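Periplasmic binding protein (Thermotoga lettingae TMO, PDB 4RY8) binds the sugar 5-methylthioribose in the cleft between its two lobes and probably delivers it to a membrane transporter as the solute-binding component. Local coordinates at residues C[51-56]-C[61-66]; C[66-71]-C[90-95]; C[112-117]-C[259-264]; C[130-135]-C[226-231]; C[238-241]-C[246-249]. One frame throughout, in Å; residues are numbered along the deposited sequence.

Interaction 1 (C[51-56]-C[61-66])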
# COMPACT_ATOMS: atom_id res chain seq x y z
N ALA C 51 -12.82 15.12 26.35
CA ALA C 51 -12.08 14.68 27.54
C ALA C 51 -10.80 14.05 27.02
O ALA C 51 -10.82 13.36 26.01
CB ALA C 51 -12.90 13.69 28.33
N THR C 52 -9.68 14.32 27.65
CA THR C 52 -8.42 13.80 27.14
C THR C 52 -7.73 13.21 28.32
O THR C 52 -7.62 13.85 29.36
CB THR C 52 -7.58 14.91 26.46
OG1 THR C 52 -8.34 15.54 25.42
CG2 THR C 52 -6.27 14.40 25.92
N ALA C 53 -7.26 11.98 28.17
CA ALA C 53 -6.64 11.26 29.28
C ALA C 53 -5.12 11.41 29.46
O ALA C 53 -4.56 10.99 30.50
CB ALA C 53 -7.03 9.80 29.23
N HIS C 54 -4.45 11.99 28.48
CA HIS C 54 -2.98 12.18 28.46
C HIS C 54 -2.23 10.95 28.90
O HIS C 54 -1.35 11.00 29.76
CB HIS C 54 -2.61 13.38 29.32
CG HIS C 54 -3.51 14.55 29.10
ND1 HIS C 54 -3.46 15.32 27.96
CD2 HIS C 54 -4.47 15.09 29.89
CE1 HIS C 54 -4.35 16.30 28.06
NE2 HIS C 54 -4.99 16.17 29.20
N GLY C 55 -2.60 9.82 28.32
CA GLY C 55 -1.80 8.63 28.42
C GLY C 55 -2.19 7.74 29.59
O GLY C 55 -1.64 6.66 29.72
N ASP C 56 -3.16 8.15 30.41
CA ASP C 56 -3.54 7.36 31.59
C ASP C 56 -4.79 6.51 31.30
O ASP C 56 -5.93 7.01 31.29
CB ASP C 56 -3.77 8.30 32.77
CG ASP C 56 -3.93 7.56 34.12
OD1 ASP C 56 -4.70 6.59 34.20
OD2 ASP C 56 -3.30 7.98 35.10
N VAL C 61 -10.86 5.14 31.02
CA VAL C 61 -12.03 4.36 31.41
C VAL C 61 -13.05 5.16 32.22
O VAL C 61 -14.25 5.10 31.91
CB VAL C 61 -11.58 3.12 32.22
CG1 VAL C 61 -12.75 2.40 32.90
CG2 VAL C 61 -10.82 2.17 31.32
N THR C 62 -12.61 5.90 33.25
CA THR C 62 -13.51 6.79 34.02
C THR C 62 -14.15 7.89 33.16
O THR C 62 -15.30 8.26 33.36
CB THR C 62 -12.80 7.50 35.22
OG1 THR C 62 -12.09 8.66 34.76
CG2 THR C 62 -11.83 6.59 35.91
N MET C 63 -13.40 8.43 32.21
CA MET C 63 -13.98 9.45 31.31
C MET C 63 -15.10 8.85 30.46
O MET C 63 -16.14 9.49 30.24
CB MET C 63 -12.90 10.10 30.44
CG MET C 63 -11.90 10.94 31.21
SD MET C 63 -10.38 11.43 30.38
CE MET C 63 -9.83 12.71 31.51
N ILE C 64 -14.91 7.63 29.98
CA ILE C 64 -15.90 7.02 29.10
C ILE C 64 -17.14 6.75 29.93
O ILE C 64 -18.25 7.09 29.55
CB ILE C 64 -15.36 5.73 28.44
CG1 ILE C 64 -14.33 6.10 27.37
CG2 ILE C 64 -16.51 4.91 27.83
CD1 ILE C 64 -13.44 4.96 26.94
N GLU C 65 -16.92 6.17 31.09
CA GLU C 65 -17.95 5.95 32.09
C GLU C 65 -18.71 7.24 32.46
O GLU C 65 -19.94 7.20 32.58
CB GLU C 65 -17.29 5.23 33.27
CG GLU C 65 -17.87 5.39 34.65
CD GLU C 65 -16.85 4.94 35.69
OE1 GLU C 65 -16.87 5.47 36.82
OE2 GLU C 65 -15.99 4.07 35.38
N ASN C 66 -18.02 8.37 32.62
CA ASN C 66 -18.74 9.62 32.93
C ASN C 66 -19.70 9.91 31.79
O ASN C 66 -20.84 10.27 32.02
CB ASN C 66 -17.80 10.84 33.10
CG ASN C 66 -16.88 10.70 34.31
OD1 ASN C 66 -15.86 11.39 34.42
ND2 ASN C 66 -17.22 9.79 35.21
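Ala51, at the end of strand 47-52, comes nearest to Met63 of helix 57-69, their CA atoms 6.7 Å apart, and beyond the strand the chain reverses through a type I' turn from Ala53 to Asp56, which N-caps that helix. Met63 carries the contact from the helix side. Its CG lies anti to its own carbonyl carbon (chi1 -67°), and the chain runs extended from there, so the thioether reaches the end of the strand. Met63 SD sits between two small side chains, 4.0 Å from Ala51 CB and 3.9 Å from Ala53 CB. The terminal methyl goes further and meets the backbone: Met63 CE is 3.3 Å from Thr52 O. Thr52 turns its own side chain off the helix, where OG1 is hydrogen-bonded to Arg22. An alanine in place of Met63 would remove the thioether and is likely to leave a gap over Ala51 and Ala53, with the Thr52 carbonyl losing its methyl neighbour. The contact joins an outermost strand of the parallel sheet to the helix that follows it: strand 17-22 pairs with the backbone of 51-53, Phe67 of the same helix packs on Ala51, and Val61 and Ile64 rest against helix 82-94.

Interaction 2 (C[66-71]-C[90-95])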
# COMPACT_ATOMS: atom_id res chain seq x y z
N ASN C 66 -18.02 8.37 32.62
CA ASN C 66 -18.74 9.62 32.93
C ASN C 66 -19.70 9.91 31.79
O ASN C 66 -20.84 10.27 32.02
CB ASN C 66 -17.80 10.84 33.10
CG ASN C 66 -16.88 10.70 34.31
OD1 ASN C 66 -15.86 11.39 34.42
ND2 ASN C 66 -17.22 9.79 35.21
N PHE C 67 -19.24 9.73 30.55
CA PHE C 67 -20.11 10.03 29.40
C PHE C 67 -21.27 9.05 29.27
O PHE C 67 -22.37 9.43 28.83
CB PHE C 67 -19.30 10.18 28.12
CG PHE C 67 -18.46 11.43 28.09
CD1 PHE C 67 -19.05 12.67 28.31
CD2 PHE C 67 -17.09 11.37 27.89
CE1 PHE C 67 -18.29 13.83 28.30
CE2 PHE C 67 -16.33 12.52 27.89
CZ PHE C 67 -16.93 13.75 28.10
N ILE C 68 -21.05 7.79 29.68
CA ILE C 68 -22.14 6.79 29.71
C ILE C 68 -23.23 7.23 30.69
O ILE C 68 -24.41 7.34 30.32
CB ILE C 68 -21.63 5.37 30.06
CG1 ILE C 68 -20.84 4.81 28.88
CG2 ILE C 68 -22.80 4.44 30.34
CD1 ILE C 68 -20.04 3.55 29.14
N THR C 69 -22.81 7.54 31.91
CA THR C 69 -23.71 8.07 32.94
C THR C 69 -24.50 9.28 32.46
O THR C 69 -25.71 9.34 32.64
CB THR C 69 -22.92 8.45 34.19
OG1 THR C 69 -22.23 7.29 34.65
CG2 THR C 69 -23.84 8.99 35.29
N GLN C 70 -23.82 10.23 31.83
CA GLN C 70 -24.50 11.40 31.24
C GLN C 70 -25.43 11.03 30.06
O GLN C 70 -26.17 11.90 29.56
CB GLN C 70 -23.45 12.42 30.78
CG GLN C 70 -22.58 12.99 31.91
CD GLN C 70 -21.44 13.85 31.38
OE1 GLN C 70 -21.59 14.50 30.34
NE2 GLN C 70 -20.30 13.84 32.07
N ARG C 71 -25.39 9.77 29.61
CA ARG C 71 -26.17 9.30 28.47
C ARG C 71 -26.04 10.29 27.29
O ARG C 71 -27.04 10.80 26.78
CB ARG C 71 -27.67 9.15 28.79
CG ARG C 71 -28.03 8.58 30.17
CD ARG C 71 -29.35 9.20 30.63
NE ARG C 71 -29.90 8.58 31.83
CZ ARG C 71 -31.02 8.98 32.43
NH1 ARG C 71 -31.72 10.00 31.94
NH2 ARG C 71 -31.45 8.35 33.53
N LYS C 90 -18.70 -1.92 25.06
CA LYS C 90 -19.86 -2.81 24.97
C LYS C 90 -21.00 -2.31 25.82
O LYS C 90 -22.16 -2.32 25.38
CB LYS C 90 -19.52 -4.24 25.38
CG LYS C 90 -18.51 -4.91 24.47
CD LYS C 90 -19.12 -5.43 23.16
CE LYS C 90 -18.21 -6.51 22.58
NZ LYS C 90 -18.58 -6.94 21.21
N GLU C 91 -20.69 -1.88 27.06
CA GLU C 91 -21.70 -1.29 27.92
C GLU C 91 -22.41 -0.12 27.24
O GLU C 91 -23.65 -0.06 27.19
CB GLU C 91 -21.08 -0.80 29.21
CG GLU C 91 -22.10 -0.20 30.15
CD GLU C 91 -21.53 0.12 31.51
OE1 GLU C 91 -20.40 -0.34 31.82
OE2 GLU C 91 -22.21 0.83 32.27
N ALA C 92 -21.61 0.81 26.73
CA ALA C 92 -22.13 1.96 26.03
C ALA C 92 -23.10 1.55 24.92
O ALA C 92 -24.22 2.03 24.88
CB ALA C 92 -21.00 2.80 25.48
N LEU C 93 -22.67 0.64 24.05
CA LEU C 93 -23.52 0.09 22.98
C LEU C 93 -24.84 -0.47 23.47
O LEU C 93 -25.89 -0.19 22.88
CB LEU C 93 -22.75 -0.98 22.19
CG LEU C 93 -21.53 -0.51 21.43
CD1 LEU C 93 -20.73 -1.72 20.96
CD2 LEU C 93 -21.94 0.40 20.27
N ASP C 94 -24.81 -1.24 24.56
CA ASP C 94 -26.01 -1.77 25.14
C ASP C 94 -26.98 -0.71 25.67
O ASP C 94 -28.19 -0.93 25.70
CB ASP C 94 -25.68 -2.70 26.33
CG ASP C 94 -25.02 -3.98 25.90
OD1 ASP C 94 -25.03 -4.31 24.69
OD2 ASP C 94 -24.50 -4.67 26.78
N ARG C 95 -26.45 0.40 26.15
CA ARG C 95 -27.27 1.52 26.65
C ARG C 95 -27.82 2.38 25.50
O ARG C 95 -28.58 3.31 25.75
CB ARG C 95 -26.47 2.41 27.62
CG ARG C 95 -26.07 1.74 28.94
CD ARG C 95 -27.25 1.57 29.88
NE ARG C 95 -27.98 0.32 29.63
CZ ARG C 95 -29.30 0.14 29.75
NH1 ARG C 95 -30.11 1.13 30.13
NH2 ARG C 95 -29.82 -1.06 29.49
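Ile68 of helix 57-69 packs on Ala92 of helix 82-94, two neighbouring helices of the lobe built on the parallel sheet, a Rossmann-like alpha/beta domain of the periplasmic binding protein fold. The CA atoms of Ile68 and Ala92 are 6.1 Å apart, a close approach consistent with the small side chain of Ala92. The apolar part is almost entirely the work of one isoleucine. Its longer branch lies against the alanine methyl, with Ile68 CD1 3.9 Å and Ile68 CG1 4.0 Å from Ala92 CB, and CD1 also comes near the Ala92 backbone N. Because CG1 stands anti to the carbonyl carbon (chi1 -71°), the two branches divide the opposing helix between them: CG1 and CD1 take Ala92, while CG2 takes the longer side chains of Glu91 and Arg95. These contacts are looser and pair a methyl with polar residues. Glu91, extended, crosses the isoleucine obliquely and brings its carboxylate close to CG2; its charge is met by a salt bridge from OE1 to Lys88, one turn back on its own helix. Arg95 offers its CG, after which its chain leads away. Backbone bonds finish the first helix: Arg71, with positive phi, closes it in a Schellman motif. About a quarter turn round the same helix, Phe67 packs against strands 17-22 and 47-52. The Ile68 CG2 methyl stands 4.1 Å from Glu91 OE2 and 4.5 Å from Arg95 CG.

Interaction 3 (C[112-117]-C[259-264]). With SR1 (5-S-methyl-5-thio-alpha-D-ribofuranose), chain G.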
# COMPACT_ATOMS: atom_id res chain seq x y z
N PRO C 112 -18.04 1.71 13.61
CA PRO C 112 -17.13 2.06 12.57
C PRO C 112 -15.79 2.46 13.12
O PRO C 112 -15.70 3.08 14.20
CB PRO C 112 -17.80 3.25 11.86
CG PRO C 112 -19.16 3.34 12.41
CD PRO C 112 -19.18 2.63 13.71
N GLU C 113 -14.76 2.09 12.37
CA GLU C 113 -13.40 2.43 12.65
C GLU C 113 -12.84 3.39 11.58
O GLU C 113 -12.70 3.03 10.41
CB GLU C 113 -12.55 1.18 12.72
CG GLU C 113 -12.93 0.21 13.80
CD GLU C 113 -12.11 -1.07 13.71
OE1 GLU C 113 -10.95 -1.02 13.19
OE2 GLU C 113 -12.59 -2.14 14.16
N ILE C 114 -12.51 4.60 12.02
CA ILE C 114 -11.79 5.61 11.21
C ILE C 114 -10.29 5.41 11.36
O ILE C 114 -9.77 5.29 12.48
CB ILE C 114 -12.20 7.05 11.60
CG1 ILE C 114 -13.72 7.23 11.45
CG2 ILE C 114 -11.48 8.05 10.71
CD1 ILE C 114 -14.30 8.52 12.02
N GLU C 115 -9.57 5.33 10.25
CA GLU C 115 -8.13 5.48 10.31
C GLU C 115 -7.59 6.07 9.05
O GLU C 115 -8.34 6.26 8.08
CB GLU C 115 -7.46 4.11 10.52
CG GLU C 115 -7.89 3.07 9.51
CD GLU C 115 -6.87 1.96 9.42
OE1 GLU C 115 -7.09 0.89 10.05
OE2 GLU C 115 -5.85 2.18 8.75
N GLN C 116 -6.29 6.34 9.07
CA GLN C 116 -5.65 6.97 7.92
C GLN C 116 -5.01 5.99 6.95
O GLN C 116 -4.06 6.35 6.23
CB GLN C 116 -4.60 7.92 8.41
CG GLN C 116 -5.17 8.97 9.30
CD GLN C 116 -4.11 9.76 9.99
OE1 GLN C 116 -3.77 10.86 9.58
NE2 GLN C 116 -3.57 9.21 11.04
N ASP C 117 -5.57 4.77 6.92
CA ASP C 117 -5.04 3.66 6.13
C ASP C 117 -3.61 3.50 6.59
O ASP C 117 -2.67 3.71 5.84
CB ASP C 117 -5.16 3.84 4.61
CG ASP C 117 -5.00 2.55 3.86
OD1 ASP C 117 -4.46 1.56 4.42
OD2 ASP C 117 -5.44 2.46 2.71
N GLY C 259 -10.61 14.99 11.79
CA GLY C 259 -11.39 15.37 12.95
C GLY C 259 -12.82 15.74 12.62
O GLY C 259 -13.72 15.34 13.32
N ARG C 260 -13.02 16.54 11.58
CA ARG C 260 -14.35 16.75 11.05
C ARG C 260 -15.05 15.43 10.76
O ARG C 260 -16.16 15.22 11.21
CB ARG C 260 -14.31 17.64 9.79
CG ARG C 260 -13.96 19.09 10.11
CD ARG C 260 -13.69 19.93 8.88
NE ARG C 260 -14.88 20.05 8.06
CZ ARG C 260 -15.87 20.90 8.27
NH1 ARG C 260 -15.85 21.75 9.30
NH2 ARG C 260 -16.91 20.91 7.43
N LEU C 261 -14.39 14.54 10.03
CA LEU C 261 -14.96 13.23 9.71
C LEU C 261 -15.47 12.49 10.98
O LEU C 261 -16.54 11.88 10.99
CB LEU C 261 -13.93 12.36 8.95
CG LEU C 261 -14.34 10.89 8.76
CD1 LEU C 261 -15.69 10.76 8.06
CD2 LEU C 261 -13.28 10.10 7.98
N ALA C 262 -14.67 12.54 12.03
CA ALA C 262 -15.03 11.78 13.23
C ALA C 262 -16.33 12.29 13.82
O ALA C 262 -17.14 11.48 14.27
CB ALA C 262 -13.90 11.82 14.26
N VAL C 263 -16.55 13.61 13.77
CA VAL C 263 -17.77 14.17 14.32
C VAL C 263 -18.95 13.84 13.42
O VAL C 263 -20.02 13.47 13.92
CB VAL C 263 -17.64 15.68 14.58
CG1 VAL C 263 -18.99 16.35 14.83
CG2 VAL C 263 -16.69 15.88 15.75
N ARG C 264 -18.74 13.98 12.10
CA ARG C 264 -19.76 13.66 11.10
C ARG C 264 -20.24 12.27 11.24
O ARG C 264 -21.42 12.04 11.11
CB ARG C 264 -19.23 13.76 9.66
CG ARG C 264 -19.53 15.07 9.02
CD ARG C 264 -19.66 14.94 7.51
NE ARG C 264 -18.56 14.25 6.83
CZ ARG C 264 -17.31 14.70 6.75
NH1 ARG C 264 -16.93 15.83 7.34
NH2 ARG C 264 -16.43 14.02 6.05
CS SR1 G . 0.86 8.33 19.58
S SR1 G . -0.03 7.72 18.17
C5 SR1 G . 0.47 9.08 17.08
C4 SR1 G . -0.13 8.93 15.69
O4 SR1 G . -1.51 8.87 15.86
C1 SR1 G . -2.20 9.64 14.85
O1 SR1 G . -2.95 8.76 14.10
C2 SR1 G . -1.18 10.35 13.97
O2 SR1 G . -1.09 9.94 12.58
C3 SR1 G . 0.11 10.08 14.72
O3 SR1 G . 1.16 9.77 13.81
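Strand 113-115 of the parallel sheet packs against helix 255-270 in the Rossmann-like lobe, and Ile114 meets Leu261 and Ala262 at this buried strand-to-helix interface, while Gln116 just past the strand belongs to the sugar pocket. Ile114 splits its two branches between neighbouring helix residues. With CG1 anti to the carbonyl carbon (chi1 -57°) and chi2 extended, Ile114 CD1 reaches the helix backbone itself, 3.6 Å from Ala262 CA and 4.0 Å from Ala262 CB; the small alanine methyl probably lets it come this close. The other branch ends tip to tip with the leucine, Ile114 CG2 lying 3.9 Å from Leu261 CD2, and Leu261 CG adds a contact to CD1. The sheet flanks the isoleucine as well, through Val100 and Phe102 of strand 98-102 and Leu279 of strand 278-280. Charged residues alternate with it: Glu113 and Glu115 both form salt bridges to Arg163 of the second subunit, so this strand also takes part in the dimer contact. At the pocket, Gln116 stretches out in an extended chain and presents its amide nitrogen to the sugar. Its OE1 is hydrogen-bonded to Thr253, which probably fixes which way the amide is turned, leaving the NH2 end for the ligand, and Asp103, Arg153, His79 and Asp231 complete the polar grip. Gln116 NE2 donates to SR1 O2 over 3.0 Å, with an N-H...O angle of 158°.

Interaction 4 (C[130-135]-C[226-231]). With SR1 (5-S-methyl-5-thio-alpha-D-ribofuranose), chain G.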
# COMPACT_ATOMS: atom_id res chain seq x y z
N ALA C 130 13.51 3.12 1.21
CA ALA C 130 14.22 2.01 0.57
C ALA C 130 14.69 2.33 -0.80
O ALA C 130 15.83 2.18 -1.12
CB ALA C 130 13.32 0.78 0.55
N VAL C 131 13.77 2.80 -1.61
CA VAL C 131 14.06 3.26 -2.95
C VAL C 131 15.06 4.47 -3.01
O VAL C 131 15.96 4.49 -3.87
CB VAL C 131 12.73 3.58 -3.67
CG1 VAL C 131 12.96 4.29 -5.00
CG2 VAL C 131 11.96 2.30 -3.88
N ASP C 132 14.90 5.48 -2.17
CA ASP C 132 15.85 6.57 -2.15
C ASP C 132 17.25 6.13 -1.87
O ASP C 132 18.19 6.74 -2.34
CB ASP C 132 15.45 7.60 -1.09
CG ASP C 132 14.40 8.58 -1.59
OD1 ASP C 132 13.88 8.38 -2.72
OD2 ASP C 132 14.10 9.53 -0.84
N PHE C 133 17.41 5.10 -1.05
CA PHE C 133 18.72 4.55 -0.76
C PHE C 133 19.11 3.35 -1.65
O PHE C 133 20.10 2.68 -1.35
CB PHE C 133 18.75 4.17 0.74
CG PHE C 133 18.98 5.33 1.64
CD1 PHE C 133 17.93 6.13 2.06
CD2 PHE C 133 20.28 5.66 2.07
CE1 PHE C 133 18.14 7.21 2.89
CE2 PHE C 133 20.50 6.72 2.90
CZ PHE C 133 19.43 7.51 3.30
N ALA C 134 18.39 3.09 -2.74
CA ALA C 134 18.63 1.89 -3.58
C ALA C 134 18.80 0.63 -2.72
O ALA C 134 19.65 -0.18 -3.02
CB ALA C 134 19.85 2.04 -4.48
N GLY C 135 17.99 0.49 -1.68
CA GLY C 135 17.96 -0.70 -0.82
C GLY C 135 19.12 -0.94 0.13
O GLY C 135 19.18 -2.02 0.74
N LYS C 226 19.03 11.48 6.17
CA LYS C 226 17.78 11.76 5.49
C LYS C 226 16.67 11.23 6.37
O LYS C 226 16.78 10.14 6.90
CB LYS C 226 17.78 11.10 4.11
CG LYS C 226 18.66 11.83 3.11
CD LYS C 226 18.21 11.52 1.70
CE LYS C 226 19.25 11.93 0.67
NZ LYS C 226 18.71 11.67 -0.69
N VAL C 227 15.65 12.04 6.60
CA VAL C 227 14.59 11.71 7.53
C VAL C 227 13.28 11.53 6.81
O VAL C 227 12.92 12.34 5.98
CB VAL C 227 14.43 12.78 8.63
CG1 VAL C 227 13.39 12.31 9.68
CG2 VAL C 227 15.78 13.07 9.28
N TYR C 228 12.60 10.43 7.13
CA TYR C 228 11.31 10.03 6.57
C TYR C 228 10.35 9.95 7.75
O TYR C 228 10.68 9.35 8.78
CB TYR C 228 11.43 8.66 5.85
CG TYR C 228 12.43 8.74 4.69
CD1 TYR C 228 13.82 8.74 4.93
CD2 TYR C 228 12.02 8.91 3.38
CE1 TYR C 228 14.73 8.85 3.90
CE2 TYR C 228 12.95 9.03 2.35
CZ TYR C 228 14.28 9.02 2.62
OH TYR C 228 15.20 9.14 1.63
N SER C 229 9.17 10.57 7.62
CA SER C 229 8.18 10.55 8.69
C SER C 229 6.76 10.27 8.21
O SER C 229 6.49 10.02 7.04
CB SER C 229 8.22 11.88 9.42
OG SER C 229 7.71 12.87 8.51
N VAL C 230 5.86 10.29 9.17
CA VAL C 230 4.47 10.32 8.93
C VAL C 230 3.93 11.64 9.48
O VAL C 230 4.49 12.21 10.44
CB VAL C 230 3.84 9.10 9.65
CG1 VAL C 230 2.36 9.04 9.49
CG2 VAL C 230 4.42 7.84 9.10
N ASP C 231 2.77 12.03 8.96
CA ASP C 231 2.00 13.20 9.37
C ASP C 231 2.53 14.45 8.69
O ASP C 231 3.69 14.53 8.31
CB ASP C 231 1.89 13.44 10.89
CG ASP C 231 1.38 12.23 11.64
OD1 ASP C 231 0.40 11.62 11.17
OD2 ASP C 231 1.97 11.86 12.70
CS SR1 G . 0.86 8.33 19.58
S SR1 G . -0.03 7.72 18.17
C5 SR1 G . 0.47 9.08 17.08
C4 SR1 G . -0.13 8.93 15.69
O4 SR1 G . -1.51 8.87 15.86
C1 SR1 G . -2.20 9.64 14.85
O1 SR1 G . -2.95 8.76 14.10
C2 SR1 G . -1.18 10.35 13.97
O2 SR1 G . -1.09 9.94 12.58
C3 SR1 G . 0.11 10.08 14.72
O3 SR1 G . 1.16 9.77 13.81
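Lys226, in the mixed sheet, meets Phe133 at the end of helix 118-132: its CB lies 4.0 Å from Phe133 CZ, at the edge of the phenyl ring. The lysine chain then extends along the helix end, bringing Lys226 NZ to 5.1 Å from Asp132 OD2, opposite charges near each other but not in contact. Val227 turns to the other side of the sheet, onto helix 206-219. Tyr228 returns to the helix and makes the central link. Tyr228 OH donates to Asp132 OD2 over 2.7 Å, where OD2 accepts with its anti lone pair, the one away from the other oxygen; OD2 lies near the tyrosine ring plane, the carboxylate and ring planes 60° apart. Phe133 flanks the same phenol, Phe133 CE1 standing 3.9 Å from Tyr228 CE1. Ser229 and Val230 carry the chain on to Asp231, at the sugar. There one carboxylate takes two hydroxyls, SR1 O2 donating to Asp231 OD1 at 2.7 Å and SR1 O3 to Asp231 OD2 at 2.5 Å; Asp206 N also binds OD2. Thus segment 226-231 meets a helix end with one residue and the ligand with another. Asp132 satisfies the hydroxyl of the buried Tyr228, and the nearby Lys226 would probably favour the charged form of that carboxylate.

Interaction 5 (C[238-241]-C[246-249])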
# COMPACT_ATOMS: atom_id res chain seq x y z
N GLN C 238 7.13 23.87 7.61
CA GLN C 238 8.12 24.93 7.89
C GLN C 238 9.45 24.31 8.17
O GLN C 238 10.48 24.77 7.72
CB GLN C 238 7.76 25.73 9.15
CG GLN C 238 6.58 26.64 9.00
CD GLN C 238 5.96 27.01 10.36
OE1 GLN C 238 6.41 26.57 11.43
NE2 GLN C 238 4.93 27.81 10.31
N MET C 239 9.43 23.25 8.97
CA MET C 239 10.66 22.59 9.25
C MET C 239 11.24 21.79 8.06
O MET C 239 12.46 21.58 8.01
CB MET C 239 10.46 21.66 10.46
CG MET C 239 10.23 22.34 11.80
SD MET C 239 10.19 21.11 13.15
CE MET C 239 11.76 20.32 12.85
N MET C 240 10.40 21.32 7.14
CA MET C 240 10.87 20.60 5.94
C MET C 240 11.52 21.57 4.94
O MET C 240 12.50 21.23 4.30
CB MET C 240 9.74 19.82 5.26
CG MET C 240 9.27 18.56 6.04
SD MET C 240 7.83 17.65 5.43
CE MET C 240 8.60 16.80 4.05
N ILE C 241 11.00 22.76 4.84
CA ILE C 241 11.48 23.65 3.76
C ILE C 241 12.71 24.47 4.12
O ILE C 241 13.22 25.22 3.29
CB ILE C 241 10.34 24.55 3.23
CG1 ILE C 241 9.91 25.59 4.27
CG2 ILE C 241 9.18 23.67 2.79
CD1 ILE C 241 8.88 26.56 3.75
N PRO C 246 17.41 17.97 6.69
CA PRO C 246 17.49 16.55 6.35
C PRO C 246 16.10 15.90 6.20
O PRO C 246 16.02 14.71 5.88
CB PRO C 246 18.20 15.96 7.57
CG PRO C 246 17.71 16.80 8.70
CD PRO C 246 17.62 18.21 8.12
N TRP C 247 15.03 16.65 6.43
CA TRP C 247 13.68 16.07 6.40
C TRP C 247 13.18 15.98 4.96
O TRP C 247 12.75 16.99 4.39
CB TRP C 247 12.75 16.89 7.27
CG TRP C 247 11.46 16.16 7.70
CD1 TRP C 247 10.93 15.02 7.18
CD2 TRP C 247 10.54 16.62 8.68
NE1 TRP C 247 9.74 14.71 7.83
CE2 TRP C 247 9.50 15.68 8.77
CE3 TRP C 247 10.54 17.72 9.55
CZ2 TRP C 247 8.44 15.85 9.62
CZ3 TRP C 247 9.48 17.85 10.45
CH2 TRP C 247 8.46 16.93 10.47
N VAL C 248 13.24 14.79 4.35
CA VAL C 248 13.01 14.72 2.87
C VAL C 248 11.61 14.31 2.39
O VAL C 248 11.18 14.69 1.30
CB VAL C 248 14.11 13.91 2.14
CG1 VAL C 248 15.47 14.57 2.31
CG2 VAL C 248 14.16 12.51 2.61
N ALA C 249 10.88 13.57 3.21
CA ALA C 249 9.54 13.16 2.88
C ALA C 249 8.74 12.79 4.13
O ALA C 249 9.31 12.35 5.15
CB ALA C 249 9.57 11.97 1.92
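Met240 lies over one face of the Trp247 indole, its CG 3.5 Å from Trp247 CD2 in a CH-pi contact. The sulfur follows the same face: Met240 SD stands 4.2 Å from the centroid of the Trp247 five-membered ring and only 8° off its normal, a Met-aromatic contact. A bend at chi3 (76°) then swings the methyl off the ring to the strand backbone, where Met240 CE is 3.9 Å from Ala249 CA. Met239 meets the benzo part of the indole obliquely, with CB 3.9 Å from Trp247 CZ3 and its own CE close by. What sets the indole in place lies further out. Its CG is anti to the backbone N (chi1 -161°), and NE1 is hydrogen-bonded to Ser229 on the adjacent strand, while Ser245 bonds both Trp247 N and Met239 O. A leucine in place of Trp247 would remove the indole and is likely to leave Met240 sulfur without its aromatic face and Ser229 OG without its N-H partner. The contact lies within a beta-alpha-beta unit, joining helix 234-240 to strand 247-252 across a short connection; strand 226-230 pairs alongside, helix 206-219 touches Met239 and Trp247, and Leu291 of helix 288-293 packs on Met240.

From the N terminus, interaction 1 closes a short loop between strand 47-52 and the helix after it. Interaction 2 follows in series, sharing Asn66 and helix 57-69, and ties that helix to helix 82-94. Interaction 3 closes a far longer loop, from strand 113-115 to helix 255-270, so that the chain leaves the first lobe and returns to it. Interactions 4 and 5 fall within this excursion, one after the other, in the second lobe, where neighbouring strands 226-230 and 247-252 join them. Interactions 3 and 4 lie on opposite sides of the chain's centre, yet both reach the sugar.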